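Local coordinates for protein HepC.19480.a.B1 (Helicobacter pylori, PDB 6MTZ) that is of unknown function but is probably a phosphoesterase of the DHH family, at residues Q10-S15 / N55-S60. Numbering follows the deposited sequence.
Sequences QVYHLS and NAIAQS
Ile57 lays its CG1 methylene over one face of the Tyr12 ring, a CH-pi contact with CG1 4.0 Å from the ring centroid and 28° off the normal. The methylene is displaced toward one side of the ring, with CG1 coming to 3.6 Å from Tyr12 CE1. Tyr12 keeps CG anti to its carbonyl carbon (chi1 -66°), which carries the ring from strand 10-15 to the end of helix 43-59. Ile57 is extended through CG1 (chi2 -177°), and its terminal CD1 comes to 4.0 Å from Tyr12 CD1; the two side chains run antiparallel, Ile57 heading for the base of the ring as the tyrosine heads for the helix. Ala56 adds its methyl obliquely, CB lying 3.7 Å from Tyr12 CE2. Past the ring, the phenol OH lies 4.4 Å from Ser60 CB, while the Ser60 hydroxyl is hydrogen-bonded to the backbone of Glu62. Ile53, Tyr38 and Phe65 also touch Tyr12. The example illustrates a beta-alpha-beta crossover: helix 43-59 links parallel strands 35-39 and 64-70, skipping over strand 10-15 between them. With no hydrogen bond between the segments, their attraction probably comes from dispersion and apolar burial, through the Ile57 methylene on the ring face and the Ala56 methyl.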
loop_
_atom_site.group_PDB
_atom_site.type_symbol
_atom_site.label_atom_id
_atom_site.label_comp_id
_atom_site.label_asym_id
_atom_site.label_seq_id
_atom_site.Cartn_x
_atom_site.Cartn_y
_atom_site.Cartn_z
ATOM N N GLN A 10 11.388 -6.936 -17.384
ATOM C CA GLN A 10 11.065 -6.407 -16.069
ATOM C C GLN A 10 9.734 -5.675 -16.118
ATOM O O GLN A 10 9.551 -4.755 -16.920
ATOM C CB GLN A 10 12.167 -5.473 -15.579
ATOM C CG GLN A 10 13.546 -6.116 -15.598
ATOM C CD GLN A 10 13.679 -7.239 -14.581
ATOM O OE1 GLN A 10 13.146 -7.146 -13.470
ATOM N NE2 GLN A 10 14.383 -8.309 -14.958
ATOM N N VAL A 11 8.814 -6.076 -15.252
ATOM C CA VAL A 11 7.479 -5.499 -15.215
ATOM C C VAL A 11 7.373 -4.584 -14.008
ATOM O O VAL A 11 7.747 -4.965 -12.891
ATOM C CB VAL A 11 6.401 -6.587 -15.180
ATOM C CG1 VAL A 11 5.030 -5.946 -15.085
ATOM C CG2 VAL A 11 6.526 -7.471 -16.426
ATOM N N TYR A 12 6.873 -3.373 -14.241
ATOM C CA TYR A 12 6.559 -2.416 -13.187
ATOM C C TYR A 12 5.058 -2.179 -13.209
ATOM O O TYR A 12 4.527 -1.661 -14.198
ATOM C CB TYR A 12 7.337 -1.113 -13.399
ATOM C CG TYR A 12 8.823 -1.321 -13.246
ATOM C CD1 TYR A 12 9.597 -1.790 -14.304
ATOM C CD2 TYR A 12 9.449 -1.072 -12.036
ATOM C CE1 TYR A 12 10.957 -1.996 -14.158
ATOM C CE2 TYR A 12 10.806 -1.271 -11.879
ATOM C CZ TYR A 12 11.558 -1.735 -12.941
ATOM O OH TYR A 12 12.912 -1.941 -12.775
ATOM N N HIS A 13 4.363 -2.563 -12.131
ATOM C CA HIS A 13 2.903 -2.592 -12.142
ATOM C C HIS A 13 2.340 -1.658 -11.080
ATOM O O HIS A 13 2.368 -1.975 -9.884
ATOM C CB HIS A 13 2.375 -4.014 -11.949
ATOM C CG HIS A 13 0.888 -4.130 -12.078
ATOM N ND1 HIS A 13 0.214 -5.317 -11.880
ATOM C CD2 HIS A 13 -0.058 -3.205 -12.376
ATOM C CE1 HIS A 13 -1.081 -5.118 -12.048
ATOM N NE2 HIS A 13 -1.272 -3.844 -12.351
ATOM N N LEU A 14 1.769 -0.546 -11.532
ATOM C CA LEU A 14 1.109 0.430 -10.669
ATOM C C LEU A 14 -0.407 0.247 -10.724
ATOM O O LEU A 14 -0.994 0.224 -11.819
ATOM C CB LEU A 14 1.484 1.847 -11.100
ATOM C CG LEU A 14 0.616 2.971 -10.538
ATOM C CD1 LEU A 14 0.769 3.052 -9.007
ATOM C CD2 LEU A 14 0.929 4.311 -11.241
ATOM N N SER A 15 -1.040 0.145 -9.546
ATOM C CA SER A 15 -2.484 -0.080 -9.461
ATOM C C SER A 15 -3.079 0.694 -8.287
ATOM O O SER A 15 -2.364 1.235 -7.437
ATOM C CB SER A 15 -2.825 -1.576 -9.322
ATOM O OG SER A 15 -4.194 -1.797 -9.622
ATOM N N ASN A 55 12.211 6.252 -12.587
ATOM C CA ASN A 55 13.529 6.295 -11.962
ATOM C C ASN A 55 14.133 4.901 -11.897
ATOM O O ASN A 55 15.291 4.696 -12.274
ATOM C CB ASN A 55 13.423 6.907 -10.564
ATOM C CG ASN A 55 14.766 7.274 -9.976
ATOM O OD1 ASN A 55 15.816 6.856 -10.469
ATOM N ND2 ASN A 55 14.740 8.063 -8.907
ATOM N N ALA A 56 13.351 3.923 -11.428
ATOM C CA ALA A 56 13.843 2.550 -11.366
ATOM C C ALA A 56 14.246 2.038 -12.747
ATOM O O ALA A 56 15.249 1.328 -12.885
ATOM C CB ALA A 56 12.784 1.639 -10.741
ATOM N N ILE A 57 13.487 2.395 -13.786
ATOM C CA ILE A 57 13.812 1.915 -15.126
ATOM C C ILE A 57 15.102 2.558 -15.626
ATOM O O ILE A 57 15.936 1.894 -16.252
ATOM C CB ILE A 57 12.628 2.153 -16.087
ATOM C CG1 ILE A 57 11.489 1.190 -15.766
ATOM C CG2 ILE A 57 13.058 1.985 -17.543
ATOM C CD1 ILE A 57 10.316 1.304 -16.700
ATOM N N ALA A 58 15.305 3.848 -15.330
ATOM C CA ALA A 58 16.551 4.515 -15.709
ATOM C C ALA A 58 17.769 3.861 -15.070
ATOM O O ALA A 58 18.859 3.883 -15.652
ATOM C CB ALA A 58 16.507 5.996 -15.324
ATOM N N GLN A 59 17.610 3.283 -13.882
ATOM C CA GLN A 59 18.730 2.711 -13.148
ATOM C C GLN A 59 18.888 1.211 -13.354
ATOM O O GLN A 59 19.889 0.646 -12.900
ATOM C CB GLN A 59 18.580 3.009 -11.652
ATOM C CG GLN A 59 18.499 4.493 -11.341
ATOM C CD GLN A 59 19.025 4.826 -9.965
ATOM O OE1 GLN A 59 18.324 5.425 -9.152
ATOM N NE2 GLN A 59 20.271 4.442 -9.695
ATOM N N SER A 60 17.944 0.559 -14.025
ATOM C CA SER A 60 18.047 -0.873 -14.265
ATOM C C SER A 60 19.190 -1.198 -15.223
ATOM O O SER A 60 19.588 -0.381 -16.056
ATOM C CB SER A 60 16.741 -1.409 -14.838
ATOM O OG SER A 60 16.859 -2.786 -15.130
#